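Local atomic coordinates of Wnt inhibitor of Dorsal protein (Drosophila melanogaster, PDB entry 4KRR), a protein that probably acts as a secreted Wnt-family ligand of frizzled receptors, and is represented here by its N-terminal domain and linker. Residues 115-120 with 187-192; 171-176 with 191-196. All blocks are in the same frame, centred on the assembly; numbering follows the deposited sequence.

Contact 1. Residues 115-120 with 187-192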
loop_
_atom_site.group_PDB
_atom_site.type_symbol
_atom_site.label_atom_id
_atom_site.label_comp_id
_atom_site.label_asym_id
_atom_site.label_seq_id
_atom_site.Cartn_x
_atom_site.Cartn_y
_atom_site.Cartn_z
ATOM N N ILE A 115 14.258 0.938 3.203
ATOM C CA ILE A 115 13.061 1.748 3.012
ATOM C C ILE A 115 12.777 2.003 1.534
ATOM O O ILE A 115 11.661 1.782 1.064
ATOM C CB ILE A 115 13.179 3.099 3.741
ATOM C CG1 ILE A 115 13.352 2.878 5.244
ATOM C CG2 ILE A 115 11.957 3.958 3.470
ATOM C CD1 ILE A 115 12.192 2.156 5.891
ATOM N N GLY A 116 13.792 2.460 0.809
ATOM C CA GLY A 116 13.652 2.751 -0.605
ATOM C C GLY A 116 13.243 1.533 -1.411
ATOM O O GLY A 116 12.371 1.613 -2.277
ATOM N N HIS A 117 13.872 0.399 -1.121
ATOM C CA HIS A 117 13.577 -0.835 -1.835
ATOM C C HIS A 117 12.145 -1.283 -1.587
ATOM O O HIS A 117 11.449 -1.703 -2.512
ATOM C CB HIS A 117 14.539 -1.945 -1.419
ATOM C CG HIS A 117 14.176 -3.289 -1.969
ATOM N ND1 HIS A 117 14.421 -3.649 -3.276
ATOM C CD2 HIS A 117 13.573 -4.356 -1.391
ATOM C CE1 HIS A 117 13.991 -4.882 -3.479
ATOM N NE2 HIS A 117 13.474 -5.334 -2.351
ATOM N N ASN A 118 11.713 -1.192 -0.334
ATOM C CA ASN A 118 10.384 -1.657 0.046
ATOM C C ASN A 118 9.271 -0.816 -0.565
ATOM O O ASN A 118 8.203 -1.329 -0.884
ATOM C CB ASN A 118 10.242 -1.716 1.569
ATOM C CG ASN A 118 11.080 -2.822 2.186
ATOM O OD1 ASN A 118 11.433 -3.794 1.517
ATOM N ND2 ASN A 118 11.399 -2.680 3.468
ATOM N N ARG A 119 9.521 0.478 -0.734
ATOM C CA ARG A 119 8.539 1.335 -1.383
ATOM C C ARG A 119 8.376 0.939 -2.848
ATOM O O ARG A 119 7.270 0.972 -3.389
ATOM C CB ARG A 119 8.921 2.808 -1.245
ATOM C CG ARG A 119 8.933 3.289 0.194
ATOM C CD ARG A 119 9.187 4.778 0.282
ATOM N NE ARG A 119 9.388 5.210 1.661
ATOM C CZ ARG A 119 9.614 6.469 2.020
ATOM N NH1 ARG A 119 9.665 7.418 1.098
ATOM N NH2 ARG A 119 9.789 6.779 3.297
ATOM N N ARG A 120 9.480 0.550 -3.481
ATOM C CA ARG A 120 9.429 0.014 -4.838
ATOM C C ARG A 120 8.662 -1.307 -4.880
ATOM O O ARG A 120 7.926 -1.573 -5.829
ATOM C CB ARG A 120 10.840 -0.176 -5.404
ATOM C CG ARG A 120 11.530 1.121 -5.797
ATOM C CD ARG A 120 12.979 0.886 -6.203
ATOM N NE ARG A 120 13.103 -0.125 -7.250
ATOM C CZ ARG A 120 13.010 0.130 -8.552
ATOM N NH1 ARG A 120 12.787 1.365 -8.975
ATOM N NH2 ARG A 120 13.139 -0.854 -9.432
ATOM N N GLN A 187 17.845 -4.423 -9.725
ATOM C CA GLN A 187 17.887 -5.791 -10.245
ATOM C C GLN A 187 18.815 -6.715 -9.457
ATOM O O GLN A 187 19.283 -7.726 -9.979
ATOM C CB GLN A 187 18.247 -5.814 -11.737
ATOM C CG GLN A 187 17.122 -5.373 -12.654
ATOM C CD GLN A 187 16.979 -6.270 -13.871
ATOM O OE1 GLN A 187 15.872 -6.655 -14.244
ATOM N NE2 GLN A 187 18.104 -6.607 -14.495
ATOM N N ASN A 188 19.078 -6.366 -8.202
ATOM C CA ASN A 188 19.841 -7.240 -7.318
ATOM C C ASN A 188 18.903 -8.056 -6.437
ATOM O O ASN A 188 18.888 -9.284 -6.499
ATOM C CB ASN A 188 20.820 -6.435 -6.463
ATOM C CG ASN A 188 21.569 -7.296 -5.464
ATOM O OD1 ASN A 188 21.583 -7.008 -4.267
ATOM N ND2 ASN A 188 22.191 -8.363 -5.951
ATOM N N ILE A 189 18.116 -7.365 -5.619
ATOM C CA ILE A 189 17.079 -8.012 -4.824
ATOM C C ILE A 189 15.758 -7.931 -5.578
ATOM O O ILE A 189 15.383 -6.858 -6.052
ATOM C CB ILE A 189 16.937 -7.353 -3.437
ATOM C CG1 ILE A 189 18.230 -7.521 -2.638
ATOM C CG2 ILE A 189 15.757 -7.946 -2.669
ATOM C CD1 ILE A 189 18.153 -6.984 -1.227
ATOM N N PRO A 190 15.060 -9.072 -5.711
ATOM C CA PRO A 190 13.778 -9.132 -6.424
ATOM C C PRO A 190 12.769 -8.107 -5.910
ATOM O O PRO A 190 12.711 -7.837 -4.710
ATOM C CB PRO A 190 13.283 -10.561 -6.151
ATOM C CG PRO A 190 14.139 -11.075 -5.026
ATOM C CD PRO A 190 15.453 -10.389 -5.188
ATOM N N LEU A 191 11.987 -7.546 -6.826
ATOM C CA LEU A 191 11.056 -6.474 -6.495
ATOM C C LEU A 191 9.786 -6.985 -5.815
ATOM O O LEU A 191 8.924 -6.199 -5.425
ATOM C CB LEU A 191 10.699 -5.678 -7.753
ATOM C CG LEU A 191 10.464 -4.178 -7.572
ATOM C CD1 LEU A 191 11.713 -3.508 -7.015
ATOM C CD2 LEU A 191 10.052 -3.538 -8.888
ATOM N N ASP A 192 9.669 -8.302 -5.678
ATOM C CA ASP A 192 8.521 -8.890 -4.997
ATOM C C ASP A 192 8.909 -9.388 -3.609
ATOM O O ASP A 192 8.164 -10.134 -2.972
ATOM C CB ASP A 192 7.912 -10.024 -5.827
ATOM C CG ASP A 192 8.868 -11.182 -6.027
ATOM O OD1 ASP A 192 10.092 -10.973 -5.911
ATOM O OD2 ASP A 192 8.394 -12.304 -6.304
#
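The imidazole of His-117 meets the loop 187-192 at its edge: CE1 lies 3.4 Å from Pro-190 O, and that oxygen sits in the ring plane. Beside this edge the branch methyl of Ile-189 approaches obliquely, with CG2 3.5 Å from His-117 NE2. The second flat group, the guanidinium of Arg-120, is also met obliquely, by a methyl of Leu-191. His-117 lies on helix 113-127, and its first torsion, 172°, sets CG opposite the backbone N, which carries the ring off the helix surface toward the loop. Its CA-CB bond already points that way. One turn further on, Arg-120 bends at chi3 (54°), and the side chains of Arg-120 and Leu-191 meet at about a right angle. Leu-191 CD1 fits into this bend, 3.7 Å from Arg-120 NE and 3.8 Å from Arg-120 CB. No hydrogen bond joins the two segments directly. The polar tie lies just past residue 192, where His-117 NE2 bonds to Ser-193 O, while Ile-189 also packs on Val-195. An NE2 that faces a carbonyl acceptor must carry hydrogen, so the neutral ring would probably be the NE2-H tautomer. The chemistry therefore implies a directional bond fixing the ring's rotation, with the loop methyls adding apolar packing at the protein surface.

Contact 2. Residues 171-176 with 191-196; sequences DAIQLE and LDSLVF
Two first torsions bring Phe-196 and Gln-174 together. In Phe-196 the CG stands between the backbone N and the carbonyl carbon (chi1 66°), which swings the ring across to the neighbouring strand; in Gln-174 the CG is anti to the backbone N (chi1 -171°), and the extended chain, starting from CB above the ring, runs out past the CE2 rim. The result is a CH-pi contact, with Gln-174 CB 3.9 Å from the centroid of the Phe-196 ring and over its face. Further out the Gln-174 amide lies beside Phe-196 CE2, outside the ring outline, the two planes 32° apart, and its NE2 is held by Asp-199. At the ring edge, Ala-172 CB is 3.8 Å from Phe-196 CD1.

Val-195 and Ile-173 occupy the opposite side of the sheet from Phe-196 and Gln-174. There Leu-175 CD1 packs 3.8 Å from Val-195 CB, and the tip of Ile-173, CD1, lies 3.8 Å from Ser-193 CB. The backbones are joined by three hydrogen bonds: Ile-173 N to Leu-194 O at 2.9 Å, Phe-196 N to Ile-173 O at 3.0 Å and Leu-175 N to Phe-196 O at 2.8 Å. A water 2.8 Å from Ser-193 OG also reaches Asp-171 O, though that second distance is unusually short and so doubtful.

The bonds alternate in direction, and each strand offers both N and O of one residue, Ile-173 or Phe-196, to the two residues flanking its bridge partner. This is the signature of parallel pairing. The arrangement is a minimal two-stranded parallel sheet, 173-174 with 195-196, laid against helices: Phe-196 and Leu-194 both touch Val-56 of helix 53-75 in this Wnt N-terminal domain.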
loop_
_atom_site.group_PDB
_atom_site.type_symbol
_atom_site.label_atom_id
_atom_site.label_comp_id
_atom_site.label_asym_id
_atom_site.label_seq_id
_atom_site.Cartn_x
_atom_site.Cartn_y
_atom_site.Cartn_z
ATOM N N ASP A 171 7.648 -13.719 3.940
ATOM C CA ASP A 171 8.765 -14.156 3.109
ATOM C C ASP A 171 9.854 -13.096 2.987
ATOM O O ASP A 171 10.689 -13.156 2.083
ATOM C CB ASP A 171 8.265 -14.542 1.715
ATOM C CG ASP A 171 7.293 -15.706 1.746
ATOM O OD1 ASP A 171 7.459 -16.602 2.600
ATOM O OD2 ASP A 171 6.364 -15.724 0.912
ATOM N N ALA A 172 9.844 -12.128 3.899
ATOM C CA ALA A 172 10.798 -11.024 3.865
ATOM C C ALA A 172 12.239 -11.497 4.040
ATOM O O ALA A 172 12.501 -12.484 4.731
ATOM C CB ALA A 172 10.447 -9.990 4.924
ATOM N N ILE A 173 13.170 -10.783 3.413
ATOM C CA ILE A 173 14.584 -11.135 3.482
ATOM C C ILE A 173 15.325 -10.250 4.473
ATOM O O ILE A 173 15.225 -9.022 4.418
ATOM C CB ILE A 173 15.265 -10.991 2.111
ATOM C CG1 ILE A 173 14.490 -11.763 1.044
ATOM C CG2 ILE A 173 16.719 -11.456 2.180
ATOM C CD1 ILE A 173 15.023 -11.561 -0.357
ATOM N N GLN A 174 16.073 -10.872 5.377
ATOM C CA GLN A 174 16.871 -10.115 6.329
ATOM C C GLN A 174 18.237 -9.780 5.745
ATOM O O GLN A 174 18.905 -10.636 5.162
ATOM C CB GLN A 174 17.027 -10.870 7.647
ATOM C CG GLN A 174 17.674 -10.036 8.742
ATOM C CD GLN A 174 17.506 -10.648 10.117
ATOM O OE1 GLN A 174 17.028 -11.772 10.254
ATOM N NE2 GLN A 174 17.896 -9.905 11.146
ATOM N N LEU A 175 18.643 -8.527 5.905
ATOM C CA LEU A 175 19.908 -8.055 5.364
ATOM C C LEU A 175 20.928 -7.868 6.476
ATOM O O LEU A 175 20.600 -7.376 7.556
ATOM C CB LEU A 175 19.708 -6.736 4.620
ATOM C CG LEU A 175 18.655 -6.729 3.511
ATOM C CD1 LEU A 175 18.576 -5.350 2.873
ATOM C CD2 LEU A 175 18.961 -7.793 2.467
ATOM N N GLU A 176 22.165 -8.265 6.206
ATOM C CA GLU A 176 23.248 -8.077 7.156
ATOM C C GLU A 176 24.339 -7.204 6.542
ATOM O O GLU A 176 24.765 -7.436 5.412
ATOM C CB GLU A 176 23.818 -9.428 7.586
ATOM C CG GLU A 176 24.900 -9.334 8.644
ATOM C CD GLU A 176 25.392 -10.696 9.089
ATOM O OE1 GLU A 176 24.831 -11.711 8.626
ATOM O OE2 GLU A 176 26.341 -10.751 9.900
ATOM N N LEU A 191 11.987 -7.546 -6.826
ATOM C CA LEU A 191 11.056 -6.474 -6.495
ATOM C C LEU A 191 9.786 -6.985 -5.815
ATOM O O LEU A 191 8.924 -6.199 -5.425
ATOM C CB LEU A 191 10.699 -5.678 -7.753
ATOM C CG LEU A 191 10.464 -4.178 -7.572
ATOM C CD1 LEU A 191 11.713 -3.508 -7.015
ATOM C CD2 LEU A 191 10.052 -3.538 -8.888
ATOM N N ASP A 192 9.669 -8.302 -5.678
ATOM C CA ASP A 192 8.521 -8.890 -4.997
ATOM C C ASP A 192 8.909 -9.388 -3.609
ATOM O O ASP A 192 8.164 -10.134 -2.972
ATOM C CB ASP A 192 7.912 -10.024 -5.827
ATOM C CG ASP A 192 8.868 -11.182 -6.027
ATOM O OD1 ASP A 192 10.092 -10.973 -5.911
ATOM O OD2 ASP A 192 8.394 -12.304 -6.304
ATOM N N SER A 193 10.085 -8.970 -3.146
ATOM C CA SER A 193 10.558 -9.326 -1.813
ATOM C C SER A 193 10.796 -8.087 -0.958
ATOM O O SER A 193 11.559 -7.198 -1.337
ATOM C CB SER A 193 11.845 -10.151 -1.895
ATOM O OG SER A 193 11.624 -11.393 -2.540
ATOM N N LEU A 194 10.136 -8.030 0.192
ATOM C CA LEU A 194 10.404 -6.989 1.173
ATOM C C LEU A 194 11.693 -7.327 1.908
ATOM O O LEU A 194 12.049 -8.500 2.041
ATOM C CB LEU A 194 9.252 -6.881 2.174
ATOM C CG LEU A 194 7.897 -6.410 1.645
ATOM C CD1 LEU A 194 6.812 -6.637 2.692
ATOM C CD2 LEU A 194 7.963 -4.942 1.250
ATOM N N VAL A 195 12.394 -6.305 2.382
ATOM C CA VAL A 195 13.624 -6.526 3.130
ATOM C C VAL A 195 13.588 -5.826 4.481
ATOM O O VAL A 195 12.954 -4.784 4.635
ATOM C CB VAL A 195 14.873 -6.058 2.340
ATOM C CG1 VAL A 195 15.033 -6.873 1.063
ATOM C CG2 VAL A 195 14.793 -4.569 2.028
ATOM N N PHE A 196 14.260 -6.419 5.462
ATOM C CA PHE A 196 14.443 -5.789 6.763
ATOM C C PHE A 196 15.867 -6.042 7.236
ATOM O O PHE A 196 16.593 -6.833 6.632
ATOM C CB PHE A 196 13.417 -6.293 7.788
ATOM C CG PHE A 196 13.563 -7.746 8.145
ATOM C CD1 PHE A 196 13.057 -8.732 7.312
ATOM C CD2 PHE A 196 14.179 -8.123 9.326
ATOM C CE1 PHE A 196 13.184 -10.068 7.643
ATOM C CE2 PHE A 196 14.305 -9.457 9.664
ATOM C CZ PHE A 196 13.807 -10.429 8.824
HETATM O O HOH W 1 10.813 -12.881 -0.372
#

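From the N terminus, residues 115-120 of helix 113-127 come first. The chain then forms the antiparallel hairpin 130-136/149-155 and helix 158-170 before reaching 171-176, where contact 2 begins. After an irregular loop it returns to the helix at 187-192, closing contact 1, and a few residues later reaches 195-196 and closes contact 2. Contact 2 thus starts within the span of contact 1, and both close on the one run 187-196, overlapping at Leu-191 and Asp-192. They also touch directly: Asn-118 OD1 is 2.8 Å from Val-195 N, a probable hydrogen bond. Together they tie the returning segment 187-196 to helix 113-127 and to strand 173-174.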